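Local structure of methanogen homoaconitase small subunit (2PKP) at residues A18-P23 with E68-A73; V54-E59 with A105-I110; K80-K85 with V98-I103; D112-E117 with I125-K130. The protein forms, with its large-subunit partner, a hydro-lyase that interconverts homocitrate and homoisocitrate through cis-homoaconitate and accepts a range of cis-unsaturated tricarboxylic acids. All blocks are in the same frame, centred on the assembly; numbering follows the deposited sequence.

Overall arrangement
Contacts 2, 3 and 4 all reach one mixed sheet, while contact 1 lies beside it, where helix 68-75 meets the chain leaving helix 16-19. Contacts 2 and 3, with centres about 11 Å apart, lie on strands 54-57 and 81-84, neighbours in the sheet; Asp108 OD1 and Lys85 NZ, 2.7 Å apart, tie them by a salt bridge. Contact 4, its centre also about 11 Å from that of contact 2, meets contact 3 through Ile125 and Ile83. Contact 1 reaches contact 3 through Val71 and Val98. Its Gln69 side chain is about 8 Å from that of the specificity residue Arg26, and its Ile19 side chain about 10 Å from the bound zinc ion.

Contact 1: A18-P23 with E68-A73; sequences AIIPGP and EQAVIA
Two isoleucines in succession meet one face of helix 68-75, and in both it is the CG2 methyl that does the touching. Ile20 CG2 comes down on the helix backbone itself, 3.6 Å from Ala70 CA, and also reaches the Ala70 methyl. Ile19 CG2 approaches the same alanine from its carbonyl end, lying 3.6 Å from Ala70 O and 3.9 Å from Ala70 CB. The alanine methyl thus meets both CG2 branches, and its small size probably lets them come this close. One turn further on, Ile20 CB faces Ala73 CB at 4.3 Å, a looser apolar contact. Gln69 contributes backbone and CB, with Ile20 CG2 4.1 Å from Gln69 C, while its amide leads away. No hydrogen bond crosses between 18-23 and 68-73.

The two isoleucines present their methyls differently, and the backbone also changes course between them. Ile19 is still helical; CG1 lies beside the backbone N (chi1 -65°), which leaves CG2 anti to it. Ile20 is the first residue to leave helical angles; its CG1 takes the anti place instead (chi1 180°), which puts CG2 between N and the carbonyl carbon, facing the helix. Behind this first shell, the 2.8 Å bond from Ala73 N to Gln69 O belongs to the helical turn that spaces the two alanines.

This is apolar helix-end packing within the aconitase swivel-type domain. Leu33 of helix 30-34 packs on Ile20 and Gln69, Met38 and Phe61 cover Ile19, and on another side of helix 68-75 Val71 rests against Phe91, Asn94 and Val98 of helix 89-98.

Contact 2: V54-E59 with A105-I110; sequences VIVAGE and ANTDEI
Thr107 OG1 gives its proton to Ala57 O over 2.7 Å, the one hydrogen bond between 54-59 and 105-110. The hydroxyl does not meet the carbonyl in its plane: it sits above it, 48° out. It is put there by a chi1 of 59°, which tucks OG1 between the backbone N and the carbonyl carbon and turns CG2 toward Val56. That methyl lies 3.6 Å from Val56 CG1, and the two side chains run past one another in opposite senses. Val56 CG1 therefore has threonine on one flank and isoleucine on another, for Ile110 CB is 4.0 Å from it.

The bend that brings Thr107 and Ile110 to the strand together is a short 3-10 turn, with Ile110 N bonded to Thr107 O at 3.0 Å. An Asx turn overlaps its start: Asn106 OD1 accepts from Asp108 N at 3.2 Å. The threonine bond thus supplies the carbonyl of buried Ala57 with a partner from a connecting loop.

Lys9 NZ bonds to the carbonyls of both Thr107 and Ile110, and Ala7 of strand 2-9 packs on Val56 and Ile110. Ile83 of strand 81-84 lies against Thr107, and Ile127 of strand 124-127 against Ile110.

Contact 3: K80-K85 with V98-I103; sequences KAVIAK and VGLIPI
Ala81, Ile101 and Ile103 crowd one face of a parallel strand pair, whereas Lys80 runs along its more open end. At the tight part Ala81 CB is 3.9 Å from Ile103 CD1 and 4.0 Å from Ile101 CB, and Ile83 packs alongside Ile103. On the other face Val82 CG2 meets Leu100 CD2 more loosely, at 4.3 Å. Backbone bonds pass to and fro between the strands: Ile101 N to Lys80 O, Val82 N to Ile101 O, Ile103 N to Val82 O (2.8 Å) and Ala84 N to Ile103 O.

This is the pairing of a beta-alpha-beta unit, strands 81-84 and 101-104 joined through helix 89-98, followed by Gly99, where positive phi and bonds back into the last turn make a Schellman motif. Lys80, bent at chi2 (64°), crosses Ile101 obliquely with its CE 3.6 Å from Ile101 CD1, then carries NZ to Gly99 O, 3.2 Å away and in the carbonyl plane. With the chain cut back to an alanine, Gly99 O would probably lose this donor and Ile101 CD1 its contact with CE. Lys80 NZ also forms a long, weak ion pair with Glu51 of the second subunit. Pro102 lies on helix 89-98, and Ile118 of strand 115-119 covers Ala81, Ile83 and Ile103.

Contact 4: D112-E117 with I125-K130; sequences DGDIVE and IVITNK
The carboxylate of Asp114 and the amide of Asn129 meet with their planes 57° apart, joined by a 2.7 Å bond from Asn129 ND2 to Asp114 OD1. The donor stands above the carboxylate plane, 37° out of it, while the oxygen lies close to the plane of the amide. Lys130 NZ comes to the same Asp114 OD1, also at 2.7 Å, on its syn lone pair, completing a salt bridge. Ile127 CG2 lies over a face of the carboxylate, 3.7 Å from Asp114 OD2, which also accepts from Lys111 N. The amide's second end is used too, since Asn129 OD1 takes the hydrogen of Ile115 N at 2.8 Å, from above the carbonyl plane. With a chi1 of 58°, Asn129 turns its amide back towards the first strand, and Lys130 bends at chi2 and chi4 to bring NZ round to the carboxylate.

Farther along, the hairpin of strands 115-119 and 124-127 is closed by Glu117 N to Val126 O and Val126 N to Glu117 O, both 2.7 Å, an antiparallel hydrogen-bonded pair. Val116 CB touches Ile125 CG2 at 4.0 Å. The carboxylate of Glu117 leaves the hairpin for Lys4 of its own chain and Lys4 of the second subunit.

A leucine in place of Asp114 would probably leave Lys130 without this counter-charge and Asn129 ND2 without this acceptor, the amide then held by its bond from Ile115 N. With two donors on one oxygen, the negative charge at Asp114 is probably well stabilised, and the amide bridges that carboxylate to the backbone of the adjoining residue.

Contact 1: A18-P23 with E68-A73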
loop_
_atom_site.group_PDB
_atom_site.type_symbol
_atom_site.label_atom_id
_atom_site.label_comp_id
_atom_site.label_asym_id
_atom_site.label_seq_id
_atom_site.Cartn_x
_atom_site.Cartn_y
_atom_site.Cartn_z
ATOM N N ALA A 18 1.822 -20.724 13.398
ATOM C CA ALA A 18 2.550 -19.671 14.087
ATOM C C ALA A 18 2.048 -18.344 13.523
ATOM O O ALA A 18 1.876 -17.370 14.250
ATOM C CB ALA A 18 4.043 -19.813 13.837
ATOM N N ILE A 19 1.796 -18.331 12.217
ATOM C CA ILE A 19 1.320 -17.137 11.530
ATOM C C ILE A 19 -0.102 -16.767 11.952
ATOM O O ILE A 19 -0.403 -15.599 12.201
ATOM C CB ILE A 19 1.375 -17.338 9.992
ATOM C CG1 ILE A 19 2.834 -17.494 9.551
ATOM C CG2 ILE A 19 0.715 -16.166 9.273
ATOM C CD1 ILE A 19 2.995 -17.877 8.095
ATOM N N ILE A 20 -0.972 -17.765 12.026
ATOM C CA ILE A 20 -2.359 -17.547 12.426
ATOM C C ILE A 20 -2.895 -18.835 13.054
ATOM O O ILE A 20 -3.413 -19.711 12.367
ATOM C CB ILE A 20 -3.238 -17.127 11.209
ATOM C CG1 ILE A 20 -4.687 -16.905 11.654
ATOM C CG2 ILE A 20 -3.164 -18.171 10.111
ATOM C CD1 ILE A 20 -4.877 -15.717 12.570
ATOM N N PRO A 21 -2.754 -18.966 14.381
ATOM C CA PRO A 21 -3.210 -20.137 15.136
ATOM C C PRO A 21 -4.576 -20.667 14.711
ATOM O O PRO A 21 -5.517 -19.903 14.500
ATOM C CB PRO A 21 -3.199 -19.633 16.570
ATOM C CG PRO A 21 -1.988 -18.746 16.567
ATOM C CD PRO A 21 -2.165 -17.962 15.284
ATOM N N GLY A 22 -4.668 -21.990 14.591
ATOM C CA GLY A 22 -5.903 -22.639 14.182
ATOM C C GLY A 22 -7.196 -22.163 14.826
ATOM O O GLY A 22 -8.195 -21.995 14.129
ATOM N N PRO A 23 -7.220 -21.931 16.148
ATOM C CA PRO A 23 -8.450 -21.476 16.804
ATOM C C PRO A 23 -9.083 -20.206 16.244
ATOM O O PRO A 23 -10.306 -20.051 16.288
ATOM C CB PRO A 23 -8.025 -21.324 18.266
ATOM C CG PRO A 23 -6.565 -21.011 18.167
ATOM C CD PRO A 23 -6.111 -21.992 17.114
ATOM N N GLU A 68 -5.442 -20.064 3.429
ATOM C CA GLU A 68 -5.516 -18.763 2.787
ATOM C C GLU A 68 -5.543 -17.687 3.872
ATOM O O GLU A 68 -5.197 -16.529 3.629
ATOM C CB GLU A 68 -6.780 -18.667 1.933
ATOM C CG GLU A 68 -6.755 -19.525 0.684
ATOM C CD GLU A 68 -8.052 -20.279 0.471
ATOM O OE1 GLU A 68 -9.129 -19.658 0.578
ATOM O OE2 GLU A 68 -7.994 -21.494 0.192
ATOM N N GLN A 69 -5.947 -18.081 5.076
ATOM C CA GLN A 69 -6.025 -17.150 6.194
ATOM C C GLN A 69 -4.666 -16.627 6.633
ATOM O O GLN A 69 -4.560 -15.508 7.125
ATOM C CB GLN A 69 -6.728 -17.799 7.392
ATOM C CG GLN A 69 -8.214 -18.040 7.184
ATOM C CD GLN A 69 -8.518 -19.449 6.724
ATOM O OE1 GLN A 69 -7.843 -19.993 5.848
ATOM N NE2 GLN A 69 -9.549 -20.051 7.312
ATOM N N ALA A 70 -3.630 -17.440 6.467
ATOM C CA ALA A 70 -2.288 -17.031 6.854
ATOM C C ALA A 70 -1.831 -15.813 6.046
ATOM O O ALA A 70 -1.314 -14.848 6.610
ATOM C CB ALA A 70 -1.316 -18.180 6.661
ATOM N N VAL A 71 -2.027 -15.859 4.730
ATOM C CA VAL A 71 -1.619 -14.751 3.875
ATOM C C VAL A 71 -2.543 -13.563 4.052
ATOM O O VAL A 71 -2.127 -12.422 3.885
ATOM C CB VAL A 71 -1.580 -15.156 2.371
ATOM C CG1 VAL A 71 -0.613 -16.311 2.179
ATOM C CG2 VAL A 71 -2.960 -15.519 1.877
ATOM N N ILE A 72 -3.802 -13.833 4.386
ATOM C CA ILE A 72 -4.770 -12.765 4.600
ATOM C C ILE A 72 -4.459 -12.043 5.915
ATOM O O ILE A 72 -4.657 -10.837 6.029
ATOM C CB ILE A 72 -6.218 -13.324 4.628
ATOM C CG1 ILE A 72 -6.610 -13.788 3.219
ATOM C CG2 ILE A 72 -7.195 -12.265 5.138
ATOM C CD1 ILE A 72 -8.012 -14.369 3.124
ATOM N N ALA A 73 -3.956 -12.792 6.894
ATOM C CA ALA A 73 -3.601 -12.233 8.195
ATOM C C ALA A 73 -2.444 -11.260 8.026
ATOM O O ALA A 73 -2.415 -10.199 8.643
ATOM C CB ALA A 73 -3.205 -13.348 9.155
#

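Contact 2: V54-E59 with A105-I110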
loop_
_atom_site.group_PDB
_atom_site.type_symbol
_atom_site.label_atom_id
_atom_site.label_comp_id
_atom_site.label_asym_id
_atom_site.label_seq_id
_atom_site.Cartn_x
_atom_site.Cartn_y
_atom_site.Cartn_z
ATOM N N VAL A 54 7.467 -4.835 7.004
ATOM C CA VAL A 54 7.818 -6.048 6.286
ATOM C C VAL A 54 8.207 -7.177 7.233
ATOM O O VAL A 54 8.919 -6.961 8.212
ATOM C CB VAL A 54 9.011 -5.764 5.323
ATOM C CG1 VAL A 54 9.410 -7.018 4.573
ATOM C CG2 VAL A 54 8.630 -4.650 4.350
ATOM N N ILE A 55 7.728 -8.378 6.940
ATOM C CA ILE A 55 8.072 -9.539 7.746
ATOM C C ILE A 55 9.293 -10.140 7.076
ATOM O O ILE A 55 9.331 -10.286 5.856
ATOM C CB ILE A 55 6.953 -10.601 7.757
ATOM C CG1 ILE A 55 5.762 -10.108 8.586
ATOM C CG2 ILE A 55 7.502 -11.912 8.321
ATOM C CD1 ILE A 55 4.566 -11.030 8.537
ATOM N N VAL A 56 10.295 -10.465 7.878
ATOM C CA VAL A 56 11.525 -11.052 7.372
ATOM C C VAL A 56 11.724 -12.383 8.097
ATOM O O VAL A 56 11.639 -12.444 9.326
ATOM C CB VAL A 56 12.709 -10.091 7.628
ATOM C CG1 VAL A 56 14.020 -10.716 7.154
ATOM C CG2 VAL A 56 12.450 -8.766 6.906
ATOM N N ALA A 57 11.960 -13.456 7.347
ATOM C CA ALA A 57 12.131 -14.762 7.974
ATOM C C ALA A 57 13.220 -15.621 7.354
ATOM O O ALA A 57 13.838 -15.253 6.348
ATOM C CB ALA A 57 10.810 -15.518 7.956
ATOM N N GLY A 58 13.438 -16.778 7.967
ATOM C CA GLY A 58 14.453 -17.697 7.495
ATOM C C GLY A 58 13.940 -18.647 6.434
ATOM O O GLY A 58 13.220 -18.254 5.518
ATOM N N GLU A 59 14.300 -19.916 6.570
ATOM C CA GLU A 59 13.896 -20.930 5.605
ATOM C C GLU A 59 12.470 -21.419 5.790
ATOM O O GLU A 59 11.915 -21.379 6.890
ATOM C CB GLU A 59 14.837 -22.142 5.698
ATOM C CG GLU A 59 16.292 -21.823 5.445
ATOM C CD GLU A 59 16.612 -21.718 3.969
ATOM O OE1 GLU A 59 15.685 -21.470 3.173
ATOM O OE2 GLU A 59 17.796 -21.870 3.601
ATOM N N ALA A 105 15.661 -13.843 -0.400
ATOM C CA ALA A 105 16.948 -13.193 -0.145
ATOM C C ALA A 105 17.647 -13.838 1.045
ATOM O O ALA A 105 17.033 -14.605 1.797
ATOM C CB ALA A 105 16.738 -11.702 0.136
ATOM N N ASN A 106 18.931 -13.532 1.221
ATOM C CA ASN A 106 19.659 -14.074 2.359
ATOM C C ASN A 106 19.302 -13.193 3.550
ATOM O O ASN A 106 19.952 -12.175 3.802
ATOM C CB ASN A 106 21.172 -14.049 2.128
ATOM C CG ASN A 106 21.943 -14.599 3.318
ATOM O OD1 ASN A 106 21.351 -15.101 4.283
ATOM N ND2 ASN A 106 23.265 -14.508 3.261
ATOM N N THR A 107 18.270 -13.591 4.286
ATOM C CA THR A 107 17.815 -12.801 5.416
ATOM C C THR A 107 18.749 -12.768 6.615
ATOM O O THR A 107 18.443 -12.112 7.604
ATOM C CB THR A 107 16.418 -13.232 5.875
ATOM O OG1 THR A 107 16.438 -14.614 6.237
ATOM C CG2 THR A 107 15.413 -13.016 4.759
ATOM N N ASP A 108 19.872 -13.477 6.552
ATOM C CA ASP A 108 20.819 -13.409 7.666
ATOM C C ASP A 108 21.395 -11.980 7.651
ATOM O O ASP A 108 21.921 -11.498 8.651
ATOM C CB ASP A 108 21.973 -14.414 7.501
ATOM C CG ASP A 108 21.530 -15.866 7.654
ATOM O OD1 ASP A 108 20.472 -16.124 8.268
ATOM O OD2 ASP A 108 22.260 -16.757 7.167
ATOM N N GLU A 109 21.274 -11.310 6.506
ATOM C CA GLU A 109 21.783 -9.952 6.340
ATOM C C GLU A 109 20.867 -8.912 6.965
ATOM O O GLU A 109 21.226 -7.739 7.055
ATOM C CB GLU A 109 21.949 -9.619 4.849
ATOM C CG GLU A 109 22.932 -10.504 4.088
ATOM C CD GLU A 109 24.390 -10.281 4.486
ATOM O OE1 GLU A 109 24.675 -9.326 5.233
ATOM O OE2 GLU A 109 25.256 -11.060 4.036
ATOM N N ILE A 110 19.684 -9.340 7.388
ATOM C CA ILE A 110 18.710 -8.431 7.978
ATOM C C ILE A 110 18.436 -8.733 9.448
ATOM O O ILE A 110 18.237 -9.890 9.828
ATOM C CB ILE A 110 17.378 -8.484 7.201
ATOM C CG1 ILE A 110 17.637 -8.221 5.710
ATOM C CG2 ILE A 110 16.404 -7.462 7.772
ATOM C CD1 ILE A 110 16.425 -8.473 4.815
#

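Contact 3: K80-K85 with V98-I103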
loop_
_atom_site.group_PDB
_atom_site.type_symbol
_atom_site.label_atom_id
_atom_site.label_comp_id
_atom_site.label_asym_id
_atom_site.label_seq_id
_atom_site.Cartn_x
_atom_site.Cartn_y
_atom_site.Cartn_z
ATOM N N LYS A 80 2.879 -5.525 2.760
ATOM C CA LYS A 80 2.865 -5.783 1.325
ATOM C C LYS A 80 3.847 -6.855 0.865
ATOM O O LYS A 80 3.688 -7.419 -0.215
ATOM C CB LYS A 80 3.148 -4.481 0.565
ATOM C CG LYS A 80 3.165 -4.619 -0.953
ATOM C CD LYS A 80 1.805 -5.014 -1.501
ATOM C CE LYS A 80 1.801 -5.011 -3.023
ATOM N NZ LYS A 80 0.448 -5.314 -3.571
ATOM N N ALA A 81 4.860 -7.137 1.676
ATOM C CA ALA A 81 5.843 -8.139 1.296
ATOM C C ALA A 81 6.445 -8.904 2.460
ATOM O O ALA A 81 6.487 -8.431 3.595
ATOM C CB ALA A 81 6.967 -7.481 0.481
ATOM N N VAL A 82 6.921 -10.101 2.150
ATOM C CA VAL A 82 7.567 -10.954 3.128
ATOM C C VAL A 82 8.886 -11.339 2.497
ATOM O O VAL A 82 8.922 -11.788 1.351
ATOM C CB VAL A 82 6.753 -12.239 3.391
ATOM C CG1 VAL A 82 7.503 -13.149 4.338
ATOM C CG2 VAL A 82 5.402 -11.878 3.965
ATOM N N ILE A 83 9.970 -11.143 3.230
ATOM C CA ILE A 83 11.284 -11.503 2.725
ATOM C C ILE A 83 11.738 -12.751 3.473
ATOM O O ILE A 83 11.751 -12.765 4.703
ATOM C CB ILE A 83 12.309 -10.375 2.972
ATOM C CG1 ILE A 83 11.790 -9.056 2.391
ATOM C CG2 ILE A 83 13.645 -10.732 2.325
ATOM C CD1 ILE A 83 12.673 -7.848 2.741
ATOM N N ALA A 84 12.102 -13.796 2.741
ATOM C CA ALA A 84 12.558 -15.028 3.379
ATOM C C ALA A 84 13.629 -15.716 2.536
ATOM O O ALA A 84 13.820 -15.373 1.365
ATOM C CB ALA A 84 11.372 -15.979 3.601
ATOM N N LYS A 85 14.329 -16.678 3.140
ATOM C CA LYS A 85 15.357 -17.429 2.425
ATOM C C LYS A 85 14.656 -18.383 1.467
ATOM O O LYS A 85 15.153 -18.660 0.380
ATOM C CB LYS A 85 16.234 -18.220 3.397
ATOM C CG LYS A 85 17.125 -17.366 4.280
ATOM C CD LYS A 85 18.052 -18.243 5.112
ATOM C CE LYS A 85 18.938 -17.420 6.025
ATOM N NZ LYS A 85 19.834 -18.290 6.837
ATOM N N VAL A 98 -3.323 -13.335 -3.366
ATOM C CA VAL A 98 -3.978 -12.274 -2.594
ATOM C C VAL A 98 -3.220 -10.961 -2.737
ATOM O O VAL A 98 -3.582 -9.959 -2.127
ATOM C CB VAL A 98 -4.085 -12.591 -1.077
ATOM C CG1 VAL A 98 -4.940 -13.837 -0.856
ATOM C CG2 VAL A 98 -2.699 -12.749 -0.472
ATOM N N GLY A 99 -2.161 -10.968 -3.541
ATOM C CA GLY A 99 -1.388 -9.750 -3.737
ATOM C C GLY A 99 -0.274 -9.510 -2.726
ATOM O O GLY A 99 0.242 -8.398 -2.619
ATOM N N LEU A 100 0.092 -10.542 -1.973
ATOM C CA LEU A 100 1.168 -10.424 -0.984
ATOM C C LEU A 100 2.447 -10.849 -1.695
ATOM O O LEU A 100 2.531 -11.961 -2.210
ATOM C CB LEU A 100 0.894 -11.344 0.213
ATOM C CG LEU A 100 1.920 -11.376 1.347
ATOM C CD1 LEU A 100 2.092 -9.977 1.933
ATOM C CD2 LEU A 100 1.465 -12.366 2.420
ATOM N N ILE A 101 3.445 -9.973 -1.713
ATOM C CA ILE A 101 4.695 -10.260 -2.416
ATOM C C ILE A 101 5.752 -11.068 -1.667
ATOM O O ILE A 101 6.308 -10.624 -0.663
ATOM C CB ILE A 101 5.360 -8.951 -2.897
ATOM C CG1 ILE A 101 4.367 -8.143 -3.735
ATOM C CG2 ILE A 101 6.603 -9.271 -3.728
ATOM C CD1 ILE A 101 4.797 -6.701 -3.974
ATOM N N PRO A 102 6.052 -12.273 -2.161
ATOM C CA PRO A 102 7.057 -13.118 -1.522
ATOM C C PRO A 102 8.399 -12.791 -2.175
ATOM O O PRO A 102 8.556 -12.919 -3.393
ATOM C CB PRO A 102 6.601 -14.539 -1.858
ATOM C CG PRO A 102 5.269 -14.366 -2.609
ATOM C CD PRO A 102 5.372 -13.012 -3.231
ATOM N N ILE A 103 9.358 -12.361 -1.366
ATOM C CA ILE A 103 10.680 -12.013 -1.864
ATOM C C ILE A 103 11.731 -12.950 -1.267
ATOM O O ILE A 103 11.740 -13.185 -0.060
ATOM C CB ILE A 103 11.000 -10.553 -1.505
ATOM C CG1 ILE A 103 10.049 -9.632 -2.275
ATOM C CG2 ILE A 103 12.458 -10.235 -1.808
ATOM C CD1 ILE A 103 10.042 -8.224 -1.785
#

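Contact 4: D112-E117 with I125-K130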
loop_
_atom_site.group_PDB
_atom_site.type_symbol
_atom_site.label_atom_id
_atom_site.label_comp_id
_atom_site.label_asym_id
_atom_site.label_seq_id
_atom_site.Cartn_x
_atom_site.Cartn_y
_atom_site.Cartn_z
ATOM N N ASP A 112 16.246 -7.704 13.141
ATOM C CA ASP A 112 14.952 -7.209 13.580
ATOM C C ASP A 112 15.072 -5.713 13.813
ATOM O O ASP A 112 16.073 -5.247 14.358
ATOM C CB ASP A 112 14.524 -7.901 14.876
ATOM C CG ASP A 112 13.111 -7.550 15.276
ATOM O OD1 ASP A 112 12.184 -7.834 14.491
ATOM O OD2 ASP A 112 12.925 -6.982 16.375
ATOM N N GLY A 113 14.065 -4.961 13.378
ATOM C CA GLY A 113 14.093 -3.521 13.558
ATOM C C GLY A 113 14.824 -2.742 12.476
ATOM O O GLY A 113 14.807 -1.508 12.489
ATOM N N ASP A 114 15.482 -3.429 11.547
ATOM C CA ASP A 114 16.177 -2.714 10.472
ATOM C C ASP A 114 15.135 -2.033 9.599
ATOM O O ASP A 114 13.987 -2.471 9.533
ATOM C CB ASP A 114 16.989 -3.663 9.573
ATOM C CG ASP A 114 18.331 -4.065 10.181
ATOM O OD1 ASP A 114 18.843 -3.345 11.062
ATOM O OD2 ASP A 114 18.882 -5.098 9.755
ATOM N N ILE A 115 15.526 -0.943 8.947
ATOM C CA ILE A 115 14.624 -0.266 8.029
ATOM C C ILE A 115 15.058 -0.802 6.665
ATOM O O ILE A 115 16.217 -0.636 6.272
ATOM C CB ILE A 115 14.806 1.264 8.068
ATOM C CG1 ILE A 115 14.519 1.780 9.483
ATOM C CG2 ILE A 115 13.879 1.925 7.040
ATOM C CD1 ILE A 115 13.144 1.415 10.008
ATOM N N VAL A 116 14.150 -1.466 5.959
ATOM C CA VAL A 116 14.489 -2.036 4.663
ATOM C C VAL A 116 13.727 -1.375 3.532
ATOM O O VAL A 116 12.571 -0.981 3.686
ATOM C CB VAL A 116 14.223 -3.566 4.620
ATOM C CG1 VAL A 116 15.090 -4.271 5.657
ATOM C CG2 VAL A 116 12.745 -3.866 4.861
ATOM N N GLU A 117 14.394 -1.253 2.394
ATOM C CA GLU A 117 13.803 -0.638 1.216
ATOM C C GLU A 117 13.915 -1.654 0.092
ATOM O O GLU A 117 15.010 -1.912 -0.420
ATOM C CB GLU A 117 14.569 0.644 0.863
ATOM C CG GLU A 117 13.853 1.564 -0.095
ATOM C CD GLU A 117 14.633 2.837 -0.370
ATOM O OE1 GLU A 117 15.068 3.508 0.596
ATOM O OE2 GLU A 117 14.806 3.166 -1.556
ATOM N N ILE A 125 17.476 -5.025 -1.970
ATOM C CA ILE A 125 16.881 -4.617 -0.713
ATOM C C ILE A 125 17.934 -3.762 -0.053
ATOM O O ILE A 125 19.024 -4.241 0.238
ATOM C CB ILE A 125 16.596 -5.813 0.206
ATOM C CG1 ILE A 125 15.541 -6.724 -0.426
ATOM C CG2 ILE A 125 16.157 -5.304 1.574
ATOM C CD1 ILE A 125 15.383 -8.055 0.276
ATOM N N VAL A 126 17.627 -2.489 0.147
ATOM C CA VAL A 126 18.562 -1.596 0.805
ATOM C C VAL A 126 18.237 -1.617 2.296
ATOM O O VAL A 126 17.097 -1.373 2.693
ATOM C CB VAL A 126 18.424 -0.136 0.284
ATOM C CG1 VAL A 126 19.470 0.754 0.938
ATOM C CG2 VAL A 126 18.569 -0.104 -1.222
ATOM N N ILE A 127 19.235 -1.936 3.112
ATOM C CA ILE A 127 19.079 -1.956 4.561
ATOM C C ILE A 127 19.687 -0.616 4.947
ATOM O O ILE A 127 20.868 -0.518 5.287
ATOM C CB ILE A 127 19.870 -3.126 5.178
ATOM C CG1 ILE A 127 19.532 -4.418 4.422
ATOM C CG2 ILE A 127 19.518 -3.271 6.655
ATOM C CD1 ILE A 127 20.304 -5.631 4.875
ATOM N N THR A 128 18.852 0.416 4.858
ATOM C CA THR A 128 19.253 1.793 5.103
ATOM C C THR A 128 20.052 2.089 6.361
ATOM O O THR A 128 21.037 2.813 6.295
ATOM C CB THR A 128 18.024 2.731 5.057
ATOM O OG1 THR A 128 17.156 2.444 6.158
ATOM C CG2 THR A 128 17.258 2.529 3.747
ATOM N N ASN A 129 19.647 1.541 7.502
ATOM C CA ASN A 129 20.372 1.806 8.742
ATOM C C ASN A 129 21.683 1.018 8.878
ATOM O O ASN A 129 22.427 1.198 9.848
ATOM C CB ASN A 129 19.467 1.527 9.948
ATOM C CG ASN A 129 18.943 0.096 9.966
ATOM O OD1 ASN A 129 18.290 -0.350 9.020
ATOM N ND2 ASN A 129 19.233 -0.629 11.042
ATOM N N LYS A 130 21.982 0.155 7.909
ATOM C CA LYS A 130 23.210 -0.637 7.974
ATOM C C LYS A 130 24.165 -0.356 6.809
ATOM O O LYS A 130 25.175 -1.039 6.643
ATOM C CB LYS A 130 22.870 -2.131 8.009
ATOM C CG LYS A 130 22.157 -2.606 9.277
ATOM C CD LYS A 130 23.041 -2.437 10.511
ATOM C CE LYS A 130 22.702 -3.454 11.608
ATOM N NZ LYS A 130 21.317 -3.336 12.139
#